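Local coordinates for kinase-associated protein B (PDB 1Y71), which is of unknown molecular function but is probably associated with a kinase and probably has an SH3-like fold, at residues Leu43-Gln48 with Leu97-Gln102; Ser34-Val39 with Arg71-Ile76. All blocks are in the same frame, centred on the assembly; numbering follows the deposited sequence.

Interaction 1 of 2, residues Leu43-Gln48 with Leu97-Gln102; sequences LKHPVQ and LALETQ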
loop_
_atom_site.group_PDB
_atom_site.type_symbol
_atom_site.label_atom_id
_atom_site.label_comp_id
_atom_site.label_asym_id
_atom_site.label_seq_id
_atom_site.Cartn_x
_atom_site.Cartn_y
_atom_site.Cartn_z
ATOM N N LEU B 43 4.748 -1.867 -9.690
ATOM C CA LEU B 43 3.821 -1.814 -10.828
ATOM C C LEU B 43 4.352 -2.568 -12.051
ATOM O O LEU B 43 3.573 -3.186 -12.808
ATOM C CB LEU B 43 3.523 -0.355 -11.251
ATOM C CG LEU B 43 2.659 0.508 -10.348
ATOM C CD1 LEU B 43 2.615 1.946 -10.888
ATOM C CD2 LEU B 43 1.252 -0.063 -10.152
ATOM N N LYS B 44 5.661 -2.498 -12.261
ATOM C CA LYS B 44 6.260 -3.213 -13.388
ATOM C C LYS B 44 7.583 -3.785 -12.960
ATOM O O LYS B 44 8.428 -3.059 -12.416
ATOM C CB LYS B 44 6.425 -2.295 -14.615
ATOM C CG LYS B 44 7.207 -2.963 -15.761
ATOM C CD LYS B 44 7.592 -1.917 -16.789
ATOM C CE LYS B 44 8.085 -2.562 -18.074
ATOM N NZ LYS B 44 9.561 -2.429 -18.244
ATOM N N HIS B 45 7.726 -5.096 -13.136
ATOM C CA HIS B 45 8.965 -5.785 -12.805
ATOM C C HIS B 45 9.981 -5.467 -13.895
ATOM O O HIS B 45 9.611 -5.367 -15.081
ATOM C CB HIS B 45 8.734 -7.297 -12.606
ATOM C CG HIS B 45 9.875 -7.993 -11.930
ATOM N ND1 HIS B 45 10.991 -8.426 -12.618
ATOM C CD2 HIS B 45 10.083 -8.314 -10.631
ATOM C CE1 HIS B 45 11.829 -9.004 -11.773
ATOM N NE2 HIS B 45 11.311 -8.935 -10.558
ATOM N N PRO B 46 11.240 -5.210 -13.499
ATOM C CA PRO B 46 12.230 -4.794 -14.499
ATOM C C PRO B 46 12.562 -5.871 -15.540
ATOM O O PRO B 46 12.413 -7.084 -15.293
ATOM C CB PRO B 46 13.480 -4.518 -13.668
ATOM C CG PRO B 46 13.279 -5.339 -12.413
ATOM C CD PRO B 46 11.811 -5.173 -12.135
ATOM N N VAL B 47 13.038 -5.386 -16.673
ATOM C CA VAL B 47 13.442 -6.228 -17.785
ATOM C C VAL B 47 14.705 -6.978 -17.368
ATOM O O VAL B 47 15.519 -6.453 -16.611
ATOM C CB VAL B 47 13.689 -5.353 -19.052
ATOM C CG1 VAL B 47 13.878 -6.219 -20.286
ATOM C CG2 VAL B 47 12.489 -4.530 -19.330
ATOM N N GLN B 48 14.862 -8.204 -17.856
ATOM C CA GLN B 48 16.036 -9.014 -17.537
ATOM C C GLN B 48 17.110 -8.915 -18.617
ATOM O O GLN B 48 16.835 -8.510 -19.746
ATOM C CB GLN B 48 15.617 -10.479 -17.365
ATOM C CG GLN B 48 14.505 -10.671 -16.330
ATOM C CD GLN B 48 14.867 -10.098 -14.975
ATOM O OE1 GLN B 48 14.321 -9.073 -14.545
ATOM N NE2 GLN B 48 15.793 -10.751 -14.292
ATOM N N LEU B 97 2.012 -10.006 -8.746
ATOM C CA LEU B 97 1.280 -9.554 -9.939
ATOM C C LEU B 97 2.179 -9.048 -11.054
ATOM O O LEU B 97 2.087 -9.536 -12.197
ATOM C CB LEU B 97 0.252 -8.480 -9.581
ATOM C CG LEU B 97 -0.602 -7.913 -10.727
ATOM C CD1 LEU B 97 -1.562 -8.986 -11.282
ATOM C CD2 LEU B 97 -1.399 -6.671 -10.301
ATOM N N ALA B 98 3.055 -8.099 -10.742
ATOM C CA ALA B 98 3.997 -7.540 -11.715
ATOM C C ALA B 98 4.790 -8.655 -12.453
ATOM O O ALA B 98 4.977 -8.646 -13.681
ATOM C CB ALA B 98 4.959 -6.569 -11.010
ATOM N N LEU B 99 5.227 -9.633 -11.692
ATOM C CA LEU B 99 5.984 -10.739 -12.220
ATOM C C LEU B 99 5.147 -11.636 -13.138
ATOM O O LEU B 99 5.605 -12.035 -14.223
ATOM C CB LEU B 99 6.541 -11.559 -11.061
ATOM C CG LEU B 99 7.685 -12.496 -11.380
ATOM C CD1 LEU B 99 8.857 -11.690 -11.880
ATOM C CD2 LEU B 99 8.057 -13.298 -10.069
ATOM N N GLU B 100 3.933 -11.948 -12.705
ATOM C CA GLU B 100 3.040 -12.784 -13.535
ATOM C C GLU B 100 2.721 -12.071 -14.849
ATOM O O GLU B 100 2.759 -12.691 -15.940
ATOM C CB GLU B 100 1.783 -13.216 -12.779
ATOM C CG GLU B 100 2.093 -14.353 -11.794
ATOM C CD GLU B 100 1.135 -14.444 -10.623
ATOM O OE1 GLU B 100 0.145 -13.658 -10.563
ATOM O OE2 GLU B 100 1.379 -15.321 -9.750
ATOM N N THR B 101 2.498 -10.755 -14.761
ATOM C CA THR B 101 2.257 -9.918 -15.945
ATOM C C THR B 101 3.406 -9.975 -16.946
ATOM O O THR B 101 3.185 -10.203 -18.159
ATOM C CB THR B 101 1.906 -8.445 -15.535
ATOM O OG1 THR B 101 0.688 -8.476 -14.813
ATOM C CG2 THR B 101 1.759 -7.477 -16.722
ATOM N N GLN B 102 4.625 -9.805 -16.446
ATOM C CA GLN B 102 5.798 -9.849 -17.294
ATOM C C GLN B 102 5.981 -11.228 -17.935
ATOM O O GLN B 102 6.308 -11.340 -19.130
ATOM C CB GLN B 102 7.052 -9.504 -16.508
ATOM C CG GLN B 102 8.312 -9.386 -17.394
ATOM C CD GLN B 102 9.513 -8.960 -16.602
ATOM O OE1 GLN B 102 9.490 -8.977 -15.369
ATOM N NE2 GLN B 102 10.546 -8.528 -17.283
HETATM O O HOH W 1 5.609 -6.435 -14.847
#
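Lys44 and Ala98 bring the two backbones together, their CA atoms 5.2 Å apart, where the extended chain after strand 34-42 passes along one side of helix 91-104. The CB of Ala98 points at the loop, packs 3.8 Å from the backbone N of His45 and also meets the carbonyl O of Leu43. One water bridges the backbones here, accepting from His45 N and donating to Ala98 O.

His45 turns its side chain to the helix, with CG anti to the backbone N (chi1 -165°). This lays the imidazole alongside Leu99, both side chains pointing the same way. The CD1 methyl of Leu99 sits over the middle of the ring in a CH-pi contact, 3.7 Å from the centroid. CD of Pro46 lies against the opposite face, nearer the rim, so the ring is sandwiched between two aliphatic carbons.

The contact joins the end of the antiparallel sheet, probably of SH3-like type, to the C-terminal helical part. Leu43 and Lys44 form a classic beta bulge facing Lys22, at the corner where the chain leaves the sheet.

Gln102 reaches the chain with an extended side chain, and its amide is turned 48° from the imidazole plane. Gln102 NE2 donates to Pro46 O at 3.1 Å; the N-H points well at the oxygen (155°), but the donor stands above the carbonyl plane. His45 ND1 makes a weak, bent bond to Gln102 OE1 at 3.2 Å. The same nitrogen also has a weak bond to Pro46 O, within its own segment. The other ring nitrogen, His45 NE2, is hydrogen-bonded to Tyr128 OH. Leu124 of helix 112-127 touches His45, and Leu121 of that helix packs on Gln102.

Interaction 2 of 2, residues Ser34-Val39 with Arg71-Ile76; sequences SYVVKV and REQTNI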
loop_
_atom_site.group_PDB
_atom_site.type_symbol
_atom_site.label_atom_id
_atom_site.label_comp_id
_atom_site.label_asym_id
_atom_site.label_seq_id
_atom_site.Cartn_x
_atom_site.Cartn_y
_atom_site.Cartn_z
ATOM N N SER B 34 16.442 15.276 -8.960
ATOM C CA SER B 34 16.056 13.934 -8.571
ATOM C C SER B 34 15.333 13.898 -7.224
ATOM O O SER B 34 15.291 14.883 -6.498
ATOM C CB SER B 34 17.284 13.007 -8.568
ATOM O OG SER B 34 18.165 13.302 -7.491
ATOM N N TYR B 35 14.741 12.746 -6.937
ATOM C CA TYR B 35 14.057 12.500 -5.684
ATOM C C TYR B 35 14.511 11.179 -5.133
ATOM O O TYR B 35 14.712 10.235 -5.886
ATOM C CB TYR B 35 12.545 12.461 -5.912
ATOM C CG TYR B 35 12.016 13.799 -6.344
ATOM C CD1 TYR B 35 11.709 14.774 -5.395
ATOM C CD2 TYR B 35 11.853 14.109 -7.712
ATOM C CE1 TYR B 35 11.258 16.013 -5.763
ATOM C CE2 TYR B 35 11.395 15.366 -8.098
ATOM C CZ TYR B 35 11.095 16.313 -7.106
ATOM O OH TYR B 35 10.631 17.568 -7.445
ATOM N N VAL B 36 14.643 11.117 -3.807
ATOM C CA VAL B 36 14.809 9.857 -3.129
ATOM C C VAL B 36 13.379 9.347 -2.929
ATOM O O VAL B 36 12.520 10.074 -2.396
ATOM C CB VAL B 36 15.576 9.982 -1.771
ATOM C CG1 VAL B 36 15.758 8.628 -1.170
ATOM C CG2 VAL B 36 16.970 10.643 -1.995
ATOM N N VAL B 37 13.129 8.120 -3.397
ATOM C CA VAL B 37 11.803 7.491 -3.318
ATOM C C VAL B 37 11.908 6.225 -2.469
ATOM O O VAL B 37 12.751 5.348 -2.746
ATOM C CB VAL B 37 11.256 7.184 -4.772
ATOM C CG1 VAL B 37 9.937 6.378 -4.756
ATOM C CG2 VAL B 37 11.081 8.497 -5.576
ATOM N N LYS B 38 11.064 6.140 -1.438
ATOM C CA LYS B 38 10.918 4.933 -0.646
ATOM C C LYS B 38 9.888 4.040 -1.319
ATOM O O LYS B 38 8.705 4.397 -1.425
ATOM C CB LYS B 38 10.504 5.281 0.790
ATOM C CG LYS B 38 10.391 4.107 1.796
ATOM C CD LYS B 38 9.400 4.465 2.943
ATOM C CE LYS B 38 9.975 5.254 4.109
ATOM N NZ LYS B 38 8.844 5.851 4.989
ATOM N N VAL B 39 10.332 2.858 -1.732
ATOM C CA VAL B 39 9.493 1.936 -2.512
ATOM C C VAL B 39 8.408 1.313 -1.621
ATOM O O VAL B 39 8.690 0.765 -0.542
ATOM C CB VAL B 39 10.340 0.827 -3.189
ATOM C CG1 VAL B 39 9.461 -0.249 -3.853
ATOM C CG2 VAL B 39 11.280 1.419 -4.189
ATOM N N ARG B 71 10.381 -0.705 0.912
ATOM C CA ARG B 71 11.025 0.377 1.661
ATOM C C ARG B 71 12.467 0.671 1.260
ATOM O O ARG B 71 13.106 1.522 1.891
ATOM C CB ARG B 71 10.918 0.193 3.187
ATOM C CG ARG B 71 9.494 0.014 3.641
ATOM C CD ARG B 71 9.319 0.144 5.142
ATOM N NE ARG B 71 10.076 -0.849 5.880
ATOM C CZ ARG B 71 11.264 -0.627 6.462
ATOM N NH1 ARG B 71 11.864 0.574 6.384
ATOM N NH2 ARG B 71 11.872 -1.619 7.121
ATOM N N GLU B 72 12.966 0.022 0.195
ATOM C CA GLU B 72 14.256 0.422 -0.379
ATOM C C GLU B 72 14.156 1.907 -0.769
ATOM O O GLU B 72 13.117 2.339 -1.228
ATOM C CB GLU B 72 14.605 -0.446 -1.589
ATOM C CG GLU B 72 15.999 -0.136 -2.205
ATOM C CD GLU B 72 16.639 -1.324 -2.990
ATOM O OE1 GLU B 72 16.036 -2.410 -3.172
ATOM O OE2 GLU B 72 17.798 -1.161 -3.407
ATOM N N GLN B 73 15.192 2.702 -0.530
ATOM C CA GLN B 73 15.143 4.109 -0.934
ATOM C C GLN B 73 16.153 4.269 -2.058
ATOM O O GLN B 73 17.322 3.826 -1.956
ATOM C CB GLN B 73 15.392 5.084 0.232
ATOM C CG GLN B 73 14.503 4.808 1.459
ATOM C CD GLN B 73 14.235 6.010 2.368
ATOM O OE1 GLN B 73 15.010 6.970 2.446
ATOM N NE2 GLN B 73 13.137 5.937 3.090
ATOM N N THR B 74 15.674 4.796 -3.172
ATOM C CA THR B 74 16.503 4.886 -4.361
ATOM C C THR B 74 16.333 6.278 -4.958
ATOM O O THR B 74 15.261 6.861 -4.906
ATOM C CB THR B 74 16.238 3.715 -5.383
ATOM O OG1 THR B 74 15.233 4.074 -6.326
ATOM C CG2 THR B 74 15.801 2.436 -4.673
ATOM N N ASN B 75 17.432 6.814 -5.460
ATOM C CA ASN B 75 17.444 8.065 -6.195
ATOM C C ASN B 75 16.879 7.921 -7.605
ATOM O O ASN B 75 17.319 7.066 -8.374
ATOM C CB ASN B 75 18.862 8.611 -6.260
ATOM C CG ASN B 75 18.906 10.013 -6.816
ATOM O OD1 ASN B 75 18.099 10.869 -6.426
ATOM N ND2 ASN B 75 19.861 10.278 -7.698
ATOM N N ILE B 76 15.897 8.763 -7.930
ATOM C CA ILE B 76 15.227 8.703 -9.237
ATOM C C ILE B 76 15.196 10.081 -9.861
ATOM O O ILE B 76 14.740 11.034 -9.223
ATOM C CB ILE B 76 13.785 8.065 -9.118
ATOM C CG1 ILE B 76 13.887 6.656 -8.544
ATOM C CG2 ILE B 76 13.041 8.004 -10.486
ATOM C CD1 ILE B 76 12.565 5.996 -8.314
#
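With Asn75 CG anti to its own backbone N (chi1 -171°), the amide swings across to Ser34, whose OG sits between its backbone N and carbonyl carbon (chi1 71°). The hydroxyl then donates to Asn75 OD1 at 2.7 Å, in the carbonyl plane and on a lone pair. Arg31 also donates to Asn75 OD1, so two bonds grip this oxygen.

Between these strands four backbone bonds tie the hydrogen-bonded pairs Tyr35-Ile76 and Val37-Thr74. Val39 N to Glu72 O and Arg71 N to Val39 O, the latter 2.7 Å, continue the ladder into the turn before strand 73-77. This is an antiparallel pairing at one border of the five-stranded antiparallel sheet, consistent with an SH3-like fold; strand 21-31 flanks 34-42 on its other side.

The side chains divide between the two faces. On one, Ile76 CD1 meets Val37 CB and CG2 at 4.0 Å, and Val81 packs on Ile76. On the other, Val36 CG1 lies 3.8 Å from Gln73 CB. Lys38 runs alongside Gln73, its CE 3.4 Å from Gln73 NE2. Ile13 of the second subunit packs on Lys38.

How the interactions relate
Strand 34-42 connects the two contacts. Interaction 2 pairs its first part with strand 73-77, and the chain then runs on through the corner at Leu43 into interaction 1. Their centres are about 19 Å apart, and their segments adjoin in sequence without otherwise touching. In sequence the contacts interleave: 71-76 falls between 43-48 and 97-102. Interaction 2 belongs to the sheet itself and lies about 12 Å from the centre of the chain, centre to centre. Interaction 1, about 7 Å from that centre, joins the sheet's exit to helix 91-104. The second subunit reaches interaction 2 but does not touch the segments of interaction 1.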